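Local atomic coordinates of ribonucleoside-diphosphate reductase subunit beta (Streptococcus sanguinis, PDB entry 4N83), a protein that forms the dimanganese-binding small subunit of a class Ib ribonucleotide reductase, which probably makes deoxyribonucleotides from ribonucleotides for DNA synthesis. Residues E23-Q28 against E87-N92; K52-K57 against F165-Y170; E135-I140 against K150-F155; N231-T236 against F252-A257. All coordinates share one frame; numbering follows the deposited sequence.

Contact 1 of 4, residues E23-Q28 against E87-N92; sequences EKLTEQ and EAVFNN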
loop_
_atom_site.group_PDB
_atom_site.type_symbol
_atom_site.label_atom_id
_atom_site.label_comp_id
_atom_site.label_asym_id
_atom_site.label_seq_id
_atom_site.Cartn_x
_atom_site.Cartn_y
_atom_site.Cartn_z
ATOM N N GLU A 23 -3.874 -10.338 -8.311
ATOM C CA GLU A 23 -3.648 -11.722 -7.898
ATOM C C GLU A 23 -2.163 -12.030 -7.750
ATOM O O GLU A 23 -1.715 -12.451 -6.684
ATOM C CB GLU A 23 -4.265 -12.695 -8.906
ATOM C CG GLU A 23 -5.772 -12.863 -8.772
ATOM C CD GLU A 23 -6.362 -13.793 -9.821
ATOM O OE1 GLU A 23 -5.702 -14.038 -10.857
ATOM O OE2 GLU A 23 -7.496 -14.276 -9.609
ATOM N N LYS A 24 -1.411 -11.803 -8.823
ATOM C CA LYS A 24 0.013 -12.133 -8.863
ATOM C C LYS A 24 0.811 -11.417 -7.779
ATOM O O LYS A 24 1.609 -12.041 -7.082
ATOM C CB LYS A 24 0.600 -11.811 -10.241
ATOM C CG LYS A 24 2.090 -12.102 -10.364
ATOM C CD LYS A 24 2.466 -12.597 -11.751
ATOM C CE LYS A 24 2.124 -14.071 -11.923
ATOM N NZ LYS A 24 2.557 -14.597 -13.246
ATOM N N LEU A 25 0.591 -10.113 -7.638
ATOM C CA LEU A 25 1.343 -9.312 -6.671
ATOM C C LEU A 25 1.000 -9.662 -5.225
ATOM O O LEU A 25 1.892 -9.756 -4.381
ATOM C CB LEU A 25 1.129 -7.816 -6.917
ATOM C CG LEU A 25 1.834 -7.224 -8.142
ATOM C CD1 LEU A 25 1.250 -5.865 -8.500
ATOM C CD2 LEU A 25 3.334 -7.116 -7.907
ATOM N N THR A 26 -0.285 -9.857 -4.941
ATOM C CA THR A 26 -0.718 -10.264 -3.604
ATOM C C THR A 26 -0.203 -11.661 -3.250
ATOM O O THR A 26 0.189 -11.915 -2.111
ATOM C CB THR A 26 -2.252 -10.242 -3.473
ATOM O OG1 THR A 26 -2.841 -10.983 -4.550
ATOM C CG2 THR A 26 -2.767 -8.807 -3.487
ATOM N N GLU A 27 -0.211 -12.562 -4.229
ATOM C CA GLU A 27 0.401 -13.882 -4.069
ATOM C C GLU A 27 1.921 -13.775 -3.910
ATOM O O GLU A 27 2.542 -14.626 -3.271
ATOM C CB GLU A 27 0.063 -14.786 -5.259
ATOM C CG GLU A 27 -1.366 -15.312 -5.262
ATOM C CD GLU A 27 -1.694 -16.133 -6.499
ATOM O OE1 GLU A 27 -1.056 -15.925 -7.556
ATOM O OE2 GLU A 27 -2.598 -16.991 -6.419
ATOM N N GLN A 28 2.510 -12.729 -4.491
ATOM C CA GLN A 28 3.941 -12.448 -4.345
ATOM C C GLN A 28 4.248 -11.529 -3.150
ATOM O O GLN A 28 5.182 -10.727 -3.207
ATOM C CB GLN A 28 4.495 -11.823 -5.632
ATOM C CG GLN A 28 4.657 -12.794 -6.790
ATOM C CD GLN A 28 5.194 -12.125 -8.045
ATOM O OE1 GLN A 28 5.775 -11.037 -7.985
ATOM N NE2 GLN A 28 5.008 -12.774 -9.189
ATOM N N GLU A 87 -6.092 1.631 -9.147
ATOM C CA GLU A 87 -5.690 2.382 -7.961
ATOM C C GLU A 87 -5.402 1.435 -6.799
ATOM O O GLU A 87 -4.438 1.632 -6.059
ATOM C CB GLU A 87 -6.759 3.410 -7.567
ATOM C CG GLU A 87 -6.296 4.392 -6.494
ATOM C CD GLU A 87 -7.076 5.700 -6.476
ATOM O OE1 GLU A 87 -7.955 5.903 -7.341
ATOM O OE2 GLU A 87 -6.802 6.537 -5.590
ATOM N N ALA A 88 -6.232 0.404 -6.653
ATOM C CA ALA A 88 -6.004 -0.639 -5.649
ATOM C C ALA A 88 -4.677 -1.360 -5.899
ATOM O O ALA A 88 -3.892 -1.563 -4.972
ATOM C CB ALA A 88 -7.157 -1.634 -5.637
ATOM N N VAL A 89 -4.427 -1.729 -7.153
ATOM C CA VAL A 89 -3.160 -2.362 -7.527
ATOM C C VAL A 89 -1.984 -1.461 -7.142
ATOM O O VAL A 89 -0.979 -1.944 -6.629
ATOM C CB VAL A 89 -3.094 -2.695 -9.037
ATOM C CG1 VAL A 89 -1.730 -3.263 -9.406
ATOM C CG2 VAL A 89 -4.190 -3.681 -9.420
ATOM N N PHE A 90 -2.123 -0.155 -7.374
ATOM C CA PHE A 90 -1.070 0.809 -7.029
ATOM C C PHE A 90 -0.872 0.980 -5.524
ATOM O O PHE A 90 0.230 1.304 -5.081
ATOM C CB PHE A 90 -1.320 2.170 -7.695
ATOM C CG PHE A 90 -0.846 2.238 -9.120
ATOM C CD1 PHE A 90 0.497 2.061 -9.419
ATOM C CD2 PHE A 90 -1.733 2.479 -10.159
ATOM C CE1 PHE A 90 0.946 2.116 -10.726
ATOM C CE2 PHE A 90 -1.290 2.535 -11.469
ATOM C CZ PHE A 90 0.051 2.354 -11.754
ATOM N N ASN A 91 -1.928 0.764 -4.744
ATOM C CA ASN A 91 -1.801 0.749 -3.285
ATOM C C ASN A 91 -0.941 -0.427 -2.848
ATOM O O ASN A 91 -0.061 -0.281 -1.995
ATOM C CB ASN A 91 -3.172 0.676 -2.608
ATOM C CG ASN A 91 -4.022 1.905 -2.874
ATOM O OD1 ASN A 91 -3.505 3.017 -3.005
ATOM N ND2 ASN A 91 -5.336 1.710 -2.949
ATOM N N ASN A 92 -1.200 -1.588 -3.449
ATOM C CA ASN A 92 -0.365 -2.772 -3.260
ATOM C C ASN A 92 1.066 -2.546 -3.751
ATOM O O ASN A 92 2.021 -2.942 -3.082
ATOM C CB ASN A 92 -0.972 -3.980 -3.984
ATOM C CG ASN A 92 -0.021 -5.156 -4.050
ATOM O OD1 ASN A 92 0.578 -5.415 -5.091
ATOM N ND2 ASN A 92 0.145 -5.856 -2.934
#
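Thr-26 OG1 turns back to two carbonyls of its own helix, Glu-23 O at 2.8 Å and Trp-22 O, while its methyl CG2 faces Asn-92 ND2 across the contact. Both carbonyls are within reach of the hydroxyl. The contact sets helix 16-27 against helix 84-111 of the ferritin-like helical bundle. The short segments run nearly parallel, at 22°, with their axes 10.4 Å apart. Leu-25 carries most of the contact from its side, and Asn-92 answers it. The Asn-92 CG is anti to its backbone N (chi1 169°). This carries the amide across to the other helix, with OD1 against Leu-25 CB and CD1, and ND2 towards Thr-26. Leu-25 also packs on His-194, a ligand of one manganese ion. Thr-26 packs on Leu-31, and Asn-92 on Phe-95, of the second subunit. The side chains of Leu-25 and Val-89 cross at about a right angle, with Leu-25 CD1 4.1 Å from Val-89 CG1.

Contact 2 of 4, residues K52-K57 against F165-Y170; sequences KDLVGK and FFTPLY
Thr-167 meets Leu-54 and Val-55 and has more surface buried here than either. Its two branches take one partner each. The methyl CG2 of Thr-167 lies 4.4 Å from Val-55 CG2, and the hydroxyl OG1 of Thr-167 lies 4.4 Å from Leu-54 CD2. With chi1 at -53°, the threonine hydroxyl sits beside its backbone N and the methyl is anti to that N. The contact is light, and no hydrogen bond crosses it. The backbones come nearest at Val-55 and Thr-167, whose CA atoms are 7.3 Å apart.

The hydroxyl of Thr-167 has its polar partner elsewhere: it hydrogen-bonds to Tyr-240 OH. Leu-54 packs on that same tyrosine and on Leu-239, so helix 211-240 covers one flank of the contact. Helix 162-173 is kinked here. The backbone N atoms of Thr-167 and Pro-168 make no bond to the preceding turn, and proline has no N-H to give. On helix 49-78, Lys-57 NZ pairs with Asp-53 OD2 at 3.6 Å, one turn apart, and Lys-57 also makes a cation-pi contact with Trp-123. The side chain of Val-55 is about 9 Å from that of Tyr-104, the predicted active-site tyrosine. The contact thus joins helix 49-78 to the kinked helix 162-173, with helix 211-240 beside them and helices 246-263 and 279-285 packed on Phe-166 and Leu-169.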
loop_
_atom_site.group_PDB
_atom_site.type_symbol
_atom_site.label_atom_id
_atom_site.label_comp_id
_atom_site.label_asym_id
_atom_site.label_seq_id
_atom_site.Cartn_x
_atom_site.Cartn_y
_atom_site.Cartn_z
ATOM N N LYS A 52 33.733 -5.647 0.232
ATOM C CA LYS A 52 32.782 -5.283 1.294
ATOM C C LYS A 52 32.228 -3.866 1.130
ATOM O O LYS A 52 31.038 -3.632 1.347
ATOM C CB LYS A 52 33.422 -5.409 2.683
ATOM C CG LYS A 52 33.453 -6.823 3.241
ATOM C CD LYS A 52 33.930 -6.825 4.684
ATOM C CE LYS A 52 33.904 -8.221 5.282
ATOM N NZ LYS A 52 34.448 -8.236 6.667
ATOM N N ASP A 53 33.094 -2.929 0.752
ATOM C CA ASP A 53 32.703 -1.525 0.605
ATOM C C ASP A 53 31.766 -1.310 -0.589
ATOM O O ASP A 53 30.935 -0.402 -0.570
ATOM C CB ASP A 53 33.944 -0.633 0.470
ATOM C CG ASP A 53 33.669 0.814 0.842
ATOM O OD1 ASP A 53 33.356 1.078 2.023
ATOM O OD2 ASP A 53 33.782 1.689 -0.041
ATOM N N LEU A 54 31.901 -2.145 -1.618
ATOM C CA LEU A 54 31.045 -2.061 -2.802
ATOM C C LEU A 54 29.603 -2.481 -2.509
ATOM O O LEU A 54 28.667 -1.937 -3.094
ATOM C CB LEU A 54 31.613 -2.924 -3.933
ATOM C CG LEU A 54 30.814 -2.987 -5.239
ATOM C CD1 LEU A 54 30.596 -1.598 -5.821
ATOM C CD2 LEU A 54 31.522 -3.885 -6.242
ATOM N N VAL A 55 29.431 -3.448 -1.609
ATOM C CA VAL A 55 28.109 -3.999 -1.292
ATOM C C VAL A 55 27.198 -2.966 -0.619
ATOM O O VAL A 55 26.030 -2.830 -0.992
ATOM C CB VAL A 55 28.229 -5.272 -0.415
ATOM C CG1 VAL A 55 26.875 -5.701 0.130
ATOM C CG2 VAL A 55 28.851 -6.403 -1.221
ATOM N N GLY A 56 27.732 -2.246 0.364
ATOM C CA GLY A 56 26.968 -1.221 1.079
ATOM C C GLY A 56 26.584 -0.035 0.209
ATOM O O GLY A 56 25.480 0.498 0.328
ATOM N N LYS A 57 27.502 0.376 -0.664
ATOM C CA LYS A 57 27.257 1.474 -1.602
ATOM C C LYS A 57 26.191 1.119 -2.641
ATOM O O LYS A 57 25.470 1.995 -3.125
ATOM C CB LYS A 57 28.556 1.866 -2.315
ATOM C CG LYS A 57 29.566 2.575 -1.425
ATOM C CD LYS A 57 30.788 3.011 -2.218
ATOM C CE LYS A 57 31.653 3.978 -1.428
ATOM N NZ LYS A 57 32.853 4.402 -2.199
ATOM N N PHE A 165 21.780 -4.457 -8.920
ATOM C CA PHE A 165 21.463 -5.890 -8.845
ATOM C C PHE A 165 22.582 -6.799 -9.373
ATOM O O PHE A 165 22.629 -7.978 -9.022
ATOM C CB PHE A 165 20.160 -6.220 -9.594
ATOM C CG PHE A 165 18.910 -5.644 -8.968
ATOM C CD1 PHE A 165 18.739 -5.603 -7.587
ATOM C CD2 PHE A 165 17.874 -5.184 -9.774
ATOM C CE1 PHE A 165 17.580 -5.089 -7.028
ATOM C CE2 PHE A 165 16.712 -4.671 -9.219
ATOM C CZ PHE A 165 16.565 -4.625 -7.844
ATOM N N PHE A 166 23.469 -6.257 -10.207
ATOM C CA PHE A 166 24.590 -7.021 -10.773
ATOM C C PHE A 166 25.480 -7.676 -9.708
ATOM O O PHE A 166 25.963 -8.795 -9.903
ATOM C CB PHE A 166 25.442 -6.114 -11.675
ATOM C CG PHE A 166 26.535 -6.837 -12.419
ATOM C CD1 PHE A 166 26.316 -7.331 -13.698
ATOM C CD2 PHE A 166 27.790 -7.014 -11.844
ATOM C CE1 PHE A 166 27.320 -7.991 -14.387
ATOM C CE2 PHE A 166 28.797 -7.676 -12.527
ATOM C CZ PHE A 166 28.562 -8.165 -13.800
ATOM N N THR A 167 25.696 -6.980 -8.593
ATOM C CA THR A 167 26.590 -7.461 -7.532
ATOM C C THR A 167 26.045 -8.683 -6.766
ATOM O O THR A 167 26.715 -9.715 -6.718
ATOM C CB THR A 167 26.968 -6.326 -6.552
ATOM O OG1 THR A 167 27.477 -5.209 -7.291
ATOM C CG2 THR A 167 28.025 -6.790 -5.557
ATOM N N PRO A 168 24.841 -8.580 -6.161
ATOM C CA PRO A 168 24.310 -9.745 -5.438
ATOM C C PRO A 168 23.979 -10.940 -6.338
ATOM O O PRO A 168 24.064 -12.084 -5.889
ATOM C CB PRO A 168 23.037 -9.202 -4.777
ATOM C CG PRO A 168 22.643 -8.037 -5.615
ATOM C CD PRO A 168 23.937 -7.422 -6.050
ATOM N N LEU A 169 23.600 -10.671 -7.587
ATOM C CA LEU A 169 23.375 -11.730 -8.576
ATOM C C LEU A 169 24.684 -12.430 -8.958
ATOM O O LEU A 169 24.686 -13.627 -9.255
ATOM C CB LEU A 169 22.703 -11.166 -9.835
ATOM C CG LEU A 169 21.252 -10.688 -9.700
ATOM C CD1 LEU A 169 20.829 -9.914 -10.941
ATOM C CD2 LEU A 169 20.307 -11.854 -9.451
ATOM N N TYR A 170 25.783 -11.678 -8.958
ATOM C CA TYR A 170 27.113 -12.233 -9.224
ATOM C C TYR A 170 27.515 -13.239 -8.145
ATOM O O TYR A 170 27.996 -14.330 -8.456
ATOM C CB TYR A 170 28.155 -11.107 -9.327
ATOM C CG TYR A 170 29.599 -11.568 -9.273
ATOM C CD1 TYR A 170 30.264 -11.982 -10.425
ATOM C CD2 TYR A 170 30.303 -11.576 -8.070
ATOM C CE1 TYR A 170 31.584 -12.400 -10.377
ATOM C CE2 TYR A 170 31.623 -11.994 -8.013
ATOM C CZ TYR A 170 32.258 -12.403 -9.168
ATOM O OH TYR A 170 33.569 -12.816 -9.112
#

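Contact 3 of 4, residues E135-I140 against K150-F155; sequences EIINEI and KIASVF
Ala-152 is met by two isoleucines, Ile-137 and Ile-140, one turn apart on the facing helix. Apolar packing makes up the contact between the side chains. The Ala-152 CB methyl lies 4.1 Å from Ile-137 CD1 and equally far from Ile-140 CD1. The two isoleucines reach it differently. At Ile-137 the chain bends at chi2 (-67°), which brings CD1 nearer than the start of the side chain would suggest; CD1 also comes within 4.1 Å of Ala-152 O. Ile-140 points toward the other helix from the start and is extended at chi2 (158°), and its CG2 is a second neighbour of the alanine methyl, at 4.2 Å. The small side chain of Ala-152 goes with a close approach of the backbones: its CA is 6.3 Å from that of Ile-137.

No hydrogen bond crosses between the segments. Of the polar side chains nearby, Ser-153 hydrogen-bonds through OG to Gln-69 OE1 on helix 49-78. Apolar packing continues outwards, with Ile-137 on Leu-68 and Ile-140 on Trp-220 and Leu-224. Glu-135 and Asn-138 touch Tyr-4 of the second subunit.

The two helices follow each other in the chain. Helix 148-160 goes on to Glu-157, a ligand of both manganese ions; carboxylates given by bundle helices to a dinuclear metal site are characteristic of the ferritin-like fold of these small subunits.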
loop_
_atom_site.group_PDB
_atom_site.type_symbol
_atom_site.label_atom_id
_atom_site.label_comp_id
_atom_site.label_asym_id
_atom_site.label_seq_id
_atom_site.Cartn_x
_atom_site.Cartn_y
_atom_site.Cartn_z
ATOM N N GLU A 135 16.816 13.393 -8.864
ATOM C CA GLU A 135 16.264 14.714 -9.191
ATOM C C GLU A 135 15.591 14.722 -10.563
ATOM O O GLU A 135 14.538 15.338 -10.734
ATOM C CB GLU A 135 17.362 15.783 -9.153
ATOM C CG GLU A 135 16.846 17.217 -9.191
ATOM C CD GLU A 135 17.932 18.234 -9.497
ATOM O OE1 GLU A 135 19.128 17.917 -9.320
ATOM O OE2 GLU A 135 17.586 19.360 -9.913
ATOM N N ILE A 136 16.202 14.047 -11.534
ATOM C CA ILE A 136 15.635 13.939 -12.880
ATOM C C ILE A 136 14.314 13.167 -12.850
ATOM O O ILE A 136 13.363 13.531 -13.542
ATOM C CB ILE A 136 16.616 13.252 -13.861
ATOM C CG1 ILE A 136 17.851 14.131 -14.085
ATOM C CG2 ILE A 136 15.939 12.969 -15.199
ATOM C CD1 ILE A 136 19.028 13.400 -14.696
ATOM N N ILE A 137 14.262 12.113 -12.039
ATOM C CA ILE A 137 13.089 11.241 -11.973
ATOM C C ILE A 137 11.937 11.877 -11.187
ATOM O O ILE A 137 10.793 11.839 -11.637
ATOM C CB ILE A 137 13.447 9.861 -11.368
ATOM C CG1 ILE A 137 14.478 9.132 -12.242
ATOM C CG2 ILE A 137 12.204 8.998 -11.195
ATOM C CD1 ILE A 137 13.978 8.708 -13.611
ATOM N N ASN A 138 12.234 12.451 -10.023
ATOM C CA ASN A 138 11.192 13.055 -9.181
ATOM C C ASN A 138 10.586 14.311 -9.808
ATOM O O ASN A 138 9.398 14.587 -9.630
ATOM C CB ASN A 138 11.732 13.385 -7.785
ATOM C CG ASN A 138 10.627 13.702 -6.786
ATOM O OD1 ASN A 138 9.480 13.283 -6.947
ATOM N ND2 ASN A 138 10.974 14.443 -5.740
ATOM N N GLU A 139 11.408 15.068 -10.535
ATOM C CA GLU A 139 10.937 16.236 -11.284
ATOM C C GLU A 139 9.883 15.829 -12.314
ATOM O O GLU A 139 8.927 16.569 -12.558
ATOM C CB GLU A 139 12.117 16.946 -11.966
ATOM C CG GLU A 139 11.749 18.191 -12.768
ATOM C CD GLU A 139 11.337 17.895 -14.203
ATOM O OE1 GLU A 139 11.936 16.997 -14.837
ATOM O OE2 GLU A 139 10.413 18.571 -14.703
ATOM N N ILE A 140 10.061 14.649 -12.909
ATOM C CA ILE A 140 9.083 14.096 -13.845
ATOM C C ILE A 140 7.795 13.717 -13.109
ATOM O O ILE A 140 6.701 13.983 -13.605
ATOM C CB ILE A 140 9.646 12.875 -14.607
ATOM C CG1 ILE A 140 10.821 13.297 -15.498
ATOM C CG2 ILE A 140 8.566 12.223 -15.463
ATOM C CD1 ILE A 140 11.751 12.161 -15.863
ATOM N N LYS A 150 5.056 7.246 -16.304
ATOM C CA LYS A 150 5.077 5.793 -16.487
ATOM C C LYS A 150 6.386 5.316 -17.117
ATOM O O LYS A 150 6.882 4.242 -16.781
ATOM C CB LYS A 150 3.888 5.339 -17.339
ATOM C CG LYS A 150 2.545 5.486 -16.641
ATOM C CD LYS A 150 1.404 4.958 -17.497
ATOM C CE LYS A 150 0.111 4.838 -16.703
ATOM N NZ LYS A 150 -0.422 6.157 -16.261
ATOM N N ILE A 151 6.938 6.114 -18.029
ATOM C CA ILE A 151 8.215 5.796 -18.677
ATOM C C ILE A 151 9.376 5.863 -17.680
ATOM O O ILE A 151 10.292 5.039 -17.728
ATOM C CB ILE A 151 8.511 6.755 -19.854
ATOM C CG1 ILE A 151 7.481 6.579 -20.973
ATOM C CG2 ILE A 151 9.907 6.513 -20.411
ATOM C CD1 ILE A 151 7.368 7.775 -21.895
ATOM N N ALA A 152 9.331 6.851 -16.788
ATOM C CA ALA A 152 10.396 7.070 -15.806
ATOM C C ALA A 152 10.465 5.955 -14.763
ATOM O O ALA A 152 11.555 5.528 -14.382
ATOM C CB ALA A 152 10.215 8.417 -15.123
ATOM N N SER A 153 9.303 5.496 -14.303
ATOM C CA SER A 153 9.230 4.417 -13.316
ATOM C C SER A 153 9.670 3.077 -13.907
ATOM O O SER A 153 10.258 2.249 -13.207
ATOM C CB SER A 153 7.811 4.298 -12.754
ATOM O OG SER A 153 7.781 3.433 -11.631
ATOM N N VAL A 154 9.381 2.865 -15.190
ATOM C CA VAL A 154 9.819 1.658 -15.894
ATOM C C VAL A 154 11.331 1.698 -16.126
ATOM O O VAL A 154 12.019 0.714 -15.862
ATOM C CB VAL A 154 9.069 1.463 -17.233
ATOM C CG1 VAL A 154 9.688 0.334 -18.051
ATOM C CG2 VAL A 154 7.595 1.175 -16.976
ATOM N N PHE A 155 11.844 2.828 -16.612
ATOM C CA PHE A 155 13.294 3.007 -16.753
ATOM C C PHE A 155 14.000 2.848 -15.411
ATOM O O PHE A 155 15.072 2.248 -15.337
ATOM C CB PHE A 155 13.648 4.391 -17.321
ATOM C CG PHE A 155 13.541 4.502 -18.821
ATOM C CD1 PHE A 155 13.963 3.473 -19.660
ATOM C CD2 PHE A 155 13.063 5.673 -19.396
ATOM C CE1 PHE A 155 13.872 3.600 -21.036
ATOM C CE2 PHE A 155 12.977 5.806 -20.771
ATOM C CZ PHE A 155 13.378 4.768 -21.592
#

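Contact 4 of 4, residues N231-T236 against F252-A257; sequences NEEGYT and FLRYNA
Glu-232 and Leu-253 mark the nearest approach of the two backbones, with their CA atoms 8.6 Å apart. The segments run in broadly opposite directions, at 144°, and their axes come no closer than 12.0 Å. Side chains therefore have to span the gap.

Leu-253 does most of this. Its CD1 lies against both Glu-232 CG, at 3.5 Å, and Thr-236 OG1, at 3.6 Å. Its other methyl, CD2, also lies against Glu-232 CG. Glu-232 crosses the leucine at about a right angle and touches it with its CG. A bend at chi2 (70°) turns its carboxylate aside, where OE2 hydrogen-bonds to Ser-163 OG and has a long, weak ion pair with Lys-133.

Thr-236 OG1 donates to Glu-232 O at 2.6 Å, from above the carbonyl plane. The backbone N of Thr-236 bonds to the same oxygen from the opposite face, so two donors grip it. Beside this packing, Glu-233 OE2 lies near the guanidinium plane of Arg-254, at its edge, but its 4.4 Å from Arg-254 NH1 is beyond a salt bridge. Arg-254 has firmer partners: NE forms a salt bridge with Asp-272, and NH1 bonds to Tyr-229 OH.

The chemistry implies a contact held by leucine packing. The polar ends of Glu-232, Thr-236 and Arg-254 have their hydrogen-bond partners within their own helix or beyond the two segments, and the charge pair probably adds only weak attraction.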
loop_
_atom_site.group_PDB
_atom_site.type_symbol
_atom_site.label_atom_id
_atom_site.label_comp_id
_atom_site.label_asym_id
_atom_site.label_seq_id
_atom_site.Cartn_x
_atom_site.Cartn_y
_atom_site.Cartn_z
ATOM N N ASN A 231 24.726 9.117 -17.311
ATOM C CA ASN A 231 24.931 9.314 -15.871
ATOM C C ASN A 231 25.173 8.002 -15.119
ATOM O O ASN A 231 25.893 7.985 -14.120
ATOM C CB ASN A 231 23.746 10.062 -15.243
ATOM C CG ASN A 231 23.920 11.570 -15.283
ATOM O OD1 ASN A 231 24.830 12.114 -14.658
ATOM N ND2 ASN A 231 23.042 12.253 -16.012
ATOM N N GLU A 232 24.573 6.914 -15.600
ATOM C CA GLU A 232 24.755 5.596 -14.985
ATOM C C GLU A 232 26.161 5.060 -15.251
ATOM O O GLU A 232 26.735 4.374 -14.406
ATOM C CB GLU A 232 23.709 4.598 -15.496
ATOM C CG GLU A 232 23.448 3.429 -14.555
ATOM C CD GLU A 232 22.717 3.835 -13.283
ATOM O OE1 GLU A 232 21.915 4.794 -13.323
ATOM O OE2 GLU A 232 22.941 3.188 -12.238
ATOM N N GLU A 233 26.705 5.373 -16.425
ATOM C CA GLU A 233 28.090 5.028 -16.754
ATOM C C GLU A 233 29.090 5.759 -15.847
ATOM O O GLU A 233 30.198 5.271 -15.621
ATOM C CB GLU A 233 28.387 5.322 -18.230
ATOM C CG GLU A 233 27.773 4.314 -19.194
ATOM C CD GLU A 233 27.927 4.712 -20.652
ATOM O OE1 GLU A 233 27.558 5.852 -21.007
ATOM O OE2 GLU A 233 28.406 3.877 -21.449
ATOM N N GLY A 234 28.693 6.925 -15.338
ATOM C CA GLY A 234 29.481 7.648 -14.340
ATOM C C GLY A 234 29.413 6.992 -12.971
ATOM O O GLY A 234 30.426 6.886 -12.277
ATOM N N TYR A 235 28.216 6.555 -12.583
ATOM C CA TYR A 235 28.002 5.863 -11.308
ATOM C C TYR A 235 28.607 4.457 -11.318
ATOM O O TYR A 235 29.088 3.976 -10.290
ATOM C CB TYR A 235 26.501 5.793 -10.988
ATOM C CG TYR A 235 26.168 5.132 -9.664
ATOM C CD1 TYR A 235 26.335 5.813 -8.461
ATOM C CD2 TYR A 235 25.677 3.831 -9.618
ATOM C CE1 TYR A 235 26.029 5.212 -7.250
ATOM C CE2 TYR A 235 25.367 3.222 -8.412
ATOM C CZ TYR A 235 25.544 3.917 -7.231
ATOM O OH TYR A 235 25.237 3.315 -6.031
ATOM N N THR A 236 28.577 3.803 -12.477
ATOM C CA THR A 236 29.175 2.477 -12.640
ATOM C C THR A 236 30.692 2.553 -12.463
ATOM O O THR A 236 31.272 1.782 -11.698
ATOM C CB THR A 236 28.852 1.878 -14.026
ATOM O OG1 THR A 236 27.433 1.851 -14.222
ATOM C CG2 THR A 236 29.399 0.462 -14.152
ATOM N N PHE A 252 25.384 -5.272 -18.821
ATOM C CA PHE A 252 24.147 -5.617 -18.118
ATOM C C PHE A 252 23.119 -4.484 -18.202
ATOM O O PHE A 252 21.915 -4.740 -18.278
ATOM C CB PHE A 252 24.470 -5.949 -16.652
ATOM C CG PHE A 252 23.385 -6.707 -15.927
ATOM C CD1 PHE A 252 22.835 -7.865 -16.466
ATOM C CD2 PHE A 252 22.946 -6.285 -14.676
ATOM C CE1 PHE A 252 21.849 -8.567 -15.787
ATOM C CE2 PHE A 252 21.966 -6.985 -13.992
ATOM C CZ PHE A 252 21.417 -8.128 -14.546
ATOM N N LEU A 253 23.599 -3.240 -18.191
ATOM C CA LEU A 253 22.729 -2.061 -18.286
ATOM C C LEU A 253 22.085 -1.916 -19.665
ATOM O O LEU A 253 20.905 -1.577 -19.770
ATOM C CB LEU A 253 23.506 -0.782 -17.942
ATOM C CG LEU A 253 23.670 -0.480 -16.450
ATOM C CD1 LEU A 253 24.734 0.586 -16.230
ATOM C CD2 LEU A 253 22.340 -0.055 -15.841
ATOM N N ARG A 254 22.864 -2.161 -20.715
ATOM C CA ARG A 254 22.350 -2.131 -22.085
ATOM C C ARG A 254 21.328 -3.244 -22.327
ATOM O O ARG A 254 20.375 -3.067 -23.088
ATOM C CB ARG A 254 23.496 -2.246 -23.097
ATOM C CG ARG A 254 24.356 -0.996 -23.208
ATOM C CD ARG A 254 25.438 -1.154 -24.267
ATOM N NE ARG A 254 26.542 -1.999 -23.806
ATOM C CZ ARG A 254 27.648 -1.565 -23.199
ATOM N NH1 ARG A 254 27.843 -0.272 -22.955
ATOM N NH2 ARG A 254 28.577 -2.441 -22.829
ATOM N N TYR A 255 21.537 -4.385 -21.671
ATOM C CA TYR A 255 20.653 -5.543 -21.805
ATOM C C TYR A 255 19.268 -5.276 -21.210
ATOM O O TYR A 255 18.254 -5.476 -21.878
ATOM C CB TYR A 255 21.293 -6.772 -21.143
ATOM C CG TYR A 255 20.380 -7.974 -21.026
ATOM C CD1 TYR A 255 19.800 -8.546 -22.156
ATOM C CD2 TYR A 255 20.104 -8.546 -19.786
ATOM C CE1 TYR A 255 18.967 -9.647 -22.053
ATOM C CE2 TYR A 255 19.272 -9.648 -19.674
ATOM C CZ TYR A 255 18.706 -10.195 -20.810
ATOM O OH TYR A 255 17.879 -11.287 -20.702
ATOM N N ASN A 256 19.236 -4.821 -19.960
ATOM C CA ASN A 256 17.975 -4.545 -19.266
ATOM C C ASN A 256 17.254 -3.284 -19.748
ATOM O O ASN A 256 16.065 -3.111 -19.480
ATOM C CB ASN A 256 18.203 -4.464 -17.753
ATOM C CG ASN A 256 18.436 -5.825 -17.126
ATOM O OD1 ASN A 256 17.645 -6.749 -17.318
ATOM N ND2 ASN A 256 19.517 -5.956 -16.369
ATOM N N ALA A 257 17.972 -2.407 -20.450
ATOM C CA ALA A 257 17.363 -1.232 -21.078
ATOM C C ALA A 257 16.335 -1.648 -22.129
ATOM O O ALA A 257 15.324 -0.973 -22.323
ATOM C CB ALA A 257 18.434 -0.353 -21.708
#

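In the fold
From the N terminus, contact 1 closes the first loop, bringing helix 16-27 to helix 84-111. Contact 2 opens inside that loop, at 52-57 on helix 49-78, and closes only at 165-170, so the two cross. Contact 3 is nested within the loop of contact 2 and joins two successive helices, 128-143 and 148-160. Contact 4 follows in series, tying helix 211-240 to helix 246-263. Contacts 1 and 2 lie on opposite sides of the chain's centre; contacts 1 and 3 both touch the second subunit. Contacts 2 and 4 are neighbours: Phe-166 CD1 packs 3.7 Å from Phe-252 CD2, linking helices 162-173 and 246-263.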